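Local coordinates for protein ebony (Drosophila melanogaster, PDB 6DYM) that probably joins beta-alanine to dopamine and related biogenic amines as a nonribosomal peptide synthetase, this C-terminal domain being its atypical condensation domain, at residues L9-I21 against T69-A81. Numbering follows the deposited sequence.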
loop_
_atom_site.group_PDB
_atom_site.type_symbol
_atom_site.label_atom_id
_atom_site.label_comp_id
_atom_site.label_asym_id
_atom_site.label_seq_id
_atom_site.Cartn_x
_atom_site.Cartn_y
_atom_site.Cartn_z
ATOM N N LEU A 9 1.370 -14.530 -5.390
ATOM C CA LEU A 9 0.645 -14.827 -4.165
ATOM C C LEU A 9 -0.116 -16.142 -4.292
ATOM O O LEU A 9 -0.795 -16.387 -5.294
ATOM C CB LEU A 9 -0.323 -13.682 -3.863
ATOM C CG LEU A 9 -0.671 -13.391 -2.408
ATOM C CD1 LEU A 9 0.562 -12.973 -1.633
ATOM C CD2 LEU A 9 -1.738 -12.316 -2.347
ATOM N N ARG A 10 0.002 -16.989 -3.269
ATOM C CA ARG A 10 -0.724 -18.247 -3.186
ATOM C C ARG A 10 -1.666 -18.220 -1.990
ATOM O O ARG A 10 -1.505 -17.420 -1.064
ATOM C CB ARG A 10 0.226 -19.443 -3.048
ATOM C CG ARG A 10 1.080 -19.723 -4.262
ATOM C CD ARG A 10 1.939 -20.956 -4.035
ATOM N NE ARG A 10 3.316 -20.752 -4.476
ATOM C CZ ARG A 10 4.379 -20.808 -3.676
ATOM N NH1 ARG A 10 4.230 -21.066 -2.382
ATOM N NH2 ARG A 10 5.594 -20.612 -4.170
ATOM N N LEU A 11 -2.649 -19.126 -2.009
ATOM C CA LEU A 11 -3.640 -19.160 -0.936
ATOM C C LEU A 11 -2.991 -19.425 0.418
ATOM O O LEU A 11 -3.399 -18.852 1.435
ATOM C CB LEU A 11 -4.700 -20.219 -1.240
ATOM C CG LEU A 11 -5.828 -19.819 -2.195
ATOM C CD1 LEU A 11 -6.908 -20.892 -2.223
ATOM C CD2 LEU A 11 -6.427 -18.473 -1.820
ATOM N N GLU A 12 -1.967 -20.275 0.451
ATOM C CA GLU A 12 -1.333 -20.669 1.704
ATOM C C GLU A 12 -0.391 -19.612 2.269
ATOM O O GLU A 12 0.190 -19.838 3.338
ATOM C CB GLU A 12 -0.582 -21.987 1.507
ATOM C CG GLU A 12 0.756 -21.852 0.799
ATOM C CD GLU A 12 0.689 -22.318 -0.643
ATOM O OE1 GLU A 12 -0.430 -22.342 -1.209
ATOM O OE2 GLU A 12 1.749 -22.663 -1.210
ATOM N N HIS A 13 -0.228 -18.474 1.592
ATOM C CA HIS A 13 0.613 -17.385 2.076
ATOM C C HIS A 13 -0.099 -16.482 3.075
ATOM O O HIS A 13 0.498 -15.494 3.520
ATOM C CB HIS A 13 1.096 -16.529 0.902
ATOM C CG HIS A 13 2.151 -17.178 0.060
ATOM N ND1 HIS A 13 2.223 -16.998 -1.305
ATOM C CD2 HIS A 13 3.179 -17.995 0.388
ATOM C CE1 HIS A 13 3.252 -17.676 -1.782
ATOM N NE2 HIS A 13 3.846 -18.293 -0.776
ATOM N N ARG A 14 -1.343 -16.804 3.440
ATOM C CA ARG A 14 -2.205 -15.846 4.132
ATOM C C ARG A 14 -1.617 -15.419 5.473
ATOM O O ARG A 14 -1.525 -14.221 5.769
ATOM C CB ARG A 14 -3.601 -16.442 4.321
ATOM C CG ARG A 14 -4.664 -15.438 4.744
ATOM C CD ARG A 14 -5.967 -16.148 5.089
ATOM N NE ARG A 14 -5.716 -17.263 5.997
ATOM C CZ ARG A 14 -5.648 -17.152 7.320
ATOM N NH1 ARG A 14 -5.832 -15.972 7.903
ATOM N NH2 ARG A 14 -5.402 -18.223 8.064
ATOM N N GLN A 15 -1.226 -16.385 6.308
ATOM C CA GLN A 15 -0.748 -16.030 7.640
ATOM C C GLN A 15 0.584 -15.295 7.575
ATOM O O GLN A 15 0.809 -14.342 8.329
ATOM C CB GLN A 15 -0.625 -17.272 8.518
ATOM C CG GLN A 15 -0.441 -16.935 9.985
ATOM C CD GLN A 15 -1.575 -16.081 10.522
ATOM O OE1 GLN A 15 -2.748 -16.414 10.353
ATOM N NE2 GLN A 15 -1.232 -14.967 11.161
ATOM N N GLU A 16 1.481 -15.726 6.686
ATOM C CA GLU A 16 2.751 -15.029 6.529
ATOM C C GLU A 16 2.532 -13.596 6.055
ATOM O O GLU A 16 3.173 -12.665 6.557
ATOM C CB GLU A 16 3.655 -15.798 5.562
ATOM C CG GLU A 16 4.157 -17.130 6.113
ATOM C CD GLU A 16 4.643 -18.080 5.029
ATOM O OE1 GLU A 16 3.799 -18.751 4.392
ATOM O OE2 GLU A 16 5.871 -18.162 4.818
ATOM N N VAL A 17 1.612 -13.397 5.108
ATOM C CA VAL A 17 1.323 -12.051 4.621
ATOM C C VAL A 17 0.673 -11.211 5.715
ATOM O O VAL A 17 1.001 -10.032 5.890
ATOM C CB VAL A 17 0.444 -12.123 3.357
ATOM C CG1 VAL A 17 -0.239 -10.781 3.089
ATOM C CG2 VAL A 17 1.273 -12.561 2.164
ATOM N N ILE A 18 -0.249 -11.805 6.475
ATOM C CA ILE A 18 -0.902 -11.074 7.559
ATOM C C ILE A 18 0.126 -10.626 8.588
ATOM O O ILE A 18 0.125 -9.472 9.036
ATOM C CB ILE A 18 -2.004 -11.936 8.199
ATOM C CG1 ILE A 18 -3.274 -11.888 7.351
ATOM C CG2 ILE A 18 -2.287 -11.472 9.625
ATOM C CD1 ILE A 18 -4.318 -12.919 7.755
ATOM N N ASP A 19 1.027 -11.534 8.971
ATOM C CA ASP A 19 2.066 -11.192 9.937
ATOM C C ASP A 19 2.906 -10.015 9.459
ATOM O O ASP A 19 3.214 -9.106 10.240
ATOM C CB ASP A 19 2.954 -12.408 10.200
ATOM C CG ASP A 19 2.208 -13.534 10.886
ATOM O OD1 ASP A 19 1.147 -13.256 11.487
ATOM O OD2 ASP A 19 2.678 -14.693 10.820
ATOM N N ILE A 20 3.288 -10.012 8.181
ATOM C CA ILE A 20 4.109 -8.923 7.662
ATOM C C ILE A 20 3.335 -7.610 7.676
ATOM O O ILE A 20 3.859 -6.573 8.098
ATOM C CB ILE A 20 4.629 -9.268 6.254
ATOM C CG1 ILE A 20 5.771 -10.280 6.357
ATOM C CG2 ILE A 20 5.099 -8.006 5.521
ATOM C CD1 ILE A 20 6.455 -10.568 5.048
ATOM N N ILE A 21 2.077 -7.633 7.230
ATOM C CA ILE A 21 1.296 -6.400 7.150
ATOM C C ILE A 21 0.987 -5.864 8.543
ATOM O O ILE A 21 1.106 -4.660 8.798
ATOM C CB ILE A 21 0.013 -6.633 6.332
ATOM C CG1 ILE A 21 0.349 -6.853 4.853
ATOM C CG2 ILE A 21 -0.949 -5.467 6.503
ATOM C CD1 ILE A 21 1.052 -5.674 4.197
ATOM N N THR A 69 17.372 -18.142 2.829
ATOM C CA THR A 69 16.661 -18.789 3.925
ATOM C C THR A 69 15.327 -19.398 3.513
ATOM O O THR A 69 14.712 -20.097 4.325
ATOM C CB THR A 69 16.413 -17.799 5.071
ATOM O OG1 THR A 69 15.317 -16.939 4.735
ATOM C CG2 THR A 69 17.651 -16.956 5.327
ATOM N N ASP A 70 14.862 -19.142 2.288
ATOM C CA ASP A 70 13.576 -19.645 1.797
ATOM C C ASP A 70 12.401 -19.171 2.657
ATOM O O ASP A 70 11.414 -19.888 2.823
ATOM C CB ASP A 70 13.576 -21.175 1.693
ATOM C CG ASP A 70 14.482 -21.687 0.585
ATOM O OD1 ASP A 70 15.018 -20.859 -0.182
ATOM O OD2 ASP A 70 14.664 -22.921 0.486
ATOM N N ARG A 71 12.476 -17.956 3.199
ATOM C CA ARG A 71 11.381 -17.390 3.974
ATOM C C ARG A 71 10.928 -16.063 3.373
ATOM O O ARG A 71 11.706 -15.357 2.722
ATOM C CB ARG A 71 11.782 -17.192 5.437
ATOM C CG ARG A 71 12.118 -18.489 6.152
ATOM C CD ARG A 71 12.281 -18.285 7.648
ATOM N NE ARG A 71 12.644 -19.531 8.318
ATOM C CZ ARG A 71 13.238 -19.596 9.505
ATOM N NH1 ARG A 71 13.538 -18.482 10.159
ATOM N NH2 ARG A 71 13.532 -20.776 10.038
ATOM N N ILE A 72 9.661 -15.725 3.606
ATOM C CA ILE A 72 9.071 -14.507 3.062
ATOM C C ILE A 72 9.522 -13.315 3.896
ATOM O O ILE A 72 9.385 -13.317 5.125
ATOM C CB ILE A 72 7.535 -14.613 3.030
ATOM C CG1 ILE A 72 7.090 -15.697 2.042
ATOM C CG2 ILE A 72 6.910 -13.274 2.658
ATOM C CD1 ILE A 72 5.584 -15.887 1.979
ATOM N N ILE A 73 10.058 -12.290 3.231
ATOM C CA ILE A 73 10.531 -11.083 3.901
ATOM C C ILE A 73 9.788 -9.836 3.459
ATOM O O ILE A 73 10.039 -8.759 4.011
ATOM C CB ILE A 73 12.050 -10.881 3.715
ATOM C CG1 ILE A 73 12.392 -10.704 2.236
ATOM C CG2 ILE A 73 12.834 -12.042 4.315
ATOM C CD1 ILE A 73 13.781 -10.145 2.001
ATOM N N GLY A 74 8.894 -9.934 2.482
ATOM C CA GLY A 74 8.157 -8.761 2.037
ATOM C C GLY A 74 6.987 -9.161 1.170
ATOM O O GLY A 74 6.893 -10.299 0.700
ATOM N N THR A 75 6.083 -8.205 0.956
ATOM C CA THR A 75 4.936 -8.495 0.110
ATOM C C THR A 75 4.403 -7.207 -0.505
ATOM O O THR A 75 4.462 -6.135 0.103
ATOM C CB THR A 75 3.825 -9.228 0.884
ATOM O OG1 THR A 75 2.838 -9.700 -0.041
ATOM C CG2 THR A 75 3.153 -8.308 1.908
ATOM N N ALA A 76 3.894 -7.335 -1.727
ATOM C CA ALA A 76 3.292 -6.228 -2.464
ATOM C C ALA A 76 1.902 -6.663 -2.905
ATOM O O ALA A 76 1.767 -7.585 -3.717
ATOM C CB ALA A 76 4.148 -5.832 -3.666
ATOM N N LEU A 77 0.875 -6.010 -2.369
ATOM C CA LEU A 77 -0.515 -6.330 -2.674
ATOM C C LEU A 77 -1.063 -5.284 -3.639
ATOM O O LEU A 77 -1.015 -4.085 -3.350
ATOM C CB LEU A 77 -1.351 -6.379 -1.393
ATOM C CG LEU A 77 -0.750 -7.217 -0.261
ATOM C CD1 LEU A 77 -1.717 -7.325 0.906
ATOM C CD2 LEU A 77 -0.361 -8.602 -0.770
ATOM N N ASN A 78 -1.569 -5.740 -4.784
ATOM C CA ASN A 78 -2.003 -4.864 -5.858
ATOM C C ASN A 78 -3.374 -5.283 -6.356
ATOM O O ASN A 78 -3.724 -6.466 -6.339
ATOM C CB ASN A 78 -1.022 -4.888 -7.026
ATOM C CG ASN A 78 0.389 -4.617 -6.588
ATOM O OD1 ASN A 78 0.661 -3.585 -5.986
ATOM N ND2 ASN A 78 1.298 -5.550 -6.867
ATOM N N PHE A 79 -4.134 -4.289 -6.817
ATOM C CA PHE A 79 -5.410 -4.488 -7.485
ATOM C C PHE A 79 -5.473 -3.591 -8.713
ATOM O O PHE A 79 -4.795 -2.563 -8.795
ATOM C CB PHE A 79 -6.602 -4.141 -6.587
ATOM C CG PHE A 79 -7.016 -5.236 -5.654
ATOM C CD1 PHE A 79 -7.482 -6.444 -6.143
ATOM C CD2 PHE A 79 -6.984 -5.037 -4.285
ATOM C CE1 PHE A 79 -7.879 -7.440 -5.283
ATOM C CE2 PHE A 79 -7.381 -6.032 -3.418
ATOM C CZ PHE A 79 -7.831 -7.232 -3.918
ATOM N N ASP A 80 -6.292 -3.996 -9.673
ATOM C CA ASP A 80 -6.786 -3.057 -10.666
ATOM C C ASP A 80 -7.592 -1.983 -9.947
ATOM O O ASP A 80 -8.579 -2.292 -9.272
ATOM C CB ASP A 80 -7.642 -3.794 -11.696
ATOM C CG ASP A 80 -8.092 -2.903 -12.850
ATOM O OD1 ASP A 80 -8.218 -1.673 -12.673
ATOM O OD2 ASP A 80 -8.330 -3.444 -13.948
ATOM N N ALA A 81 -7.161 -0.725 -10.073
ATOM C CA ALA A 81 -7.816 0.352 -9.338
ATOM C C ALA A 81 -9.309 0.428 -9.642
ATOM O O ALA A 81 -10.090 0.879 -8.798
ATOM C CB ALA A 81 -7.146 1.688 -9.653
#
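Ile20 and Ile72 form the tight part of this contact and illustrate how a helix seats on a bulged strand. Ile20 CD1 lies 3.6 Å from Ile72 CG2, the two side chains crossing at about a right angle, and equally close to the backbone N of Gly74. Extension of the Ile20 chain (chi2 -173°) carries that methyl to the backbone at the classic beta bulge, where Ile73 and Gly74 both face Val64. Deeper in, Thr75 turns CG2 to Ile20 CG2 and Ile21 CD1, while its OG1, hydrogen-bonded to Phe62 O, touches Val17 CG2 at 3.9 Å. Leu77 CD1 meets Val17 CG1 more loosely, at 4.3 Å. The outer edge is as close but more open: Ile72 CD1 abuts CD2 of the buried His13 ring and, at 3.6 Å, OE2 of exposed Glu16. The imidazole is fixed at both nitrogens: ND1 accepts a hydrogen bond from Arg10 N (3.0 Å), and NE2 is hydrogen-bonded to Tyr65 OH. An alanine here is likely to leave Arg10 N and Tyr65 OH without these partners and Ile72 CD1 less covered. Helix 14-21 crosses strand 71-80 at -85°, with axes 8.5 Å apart. Together with the order of helices and strands, this first helix lying across the sheet is consistent with a GNAT-like acyltransferase fold.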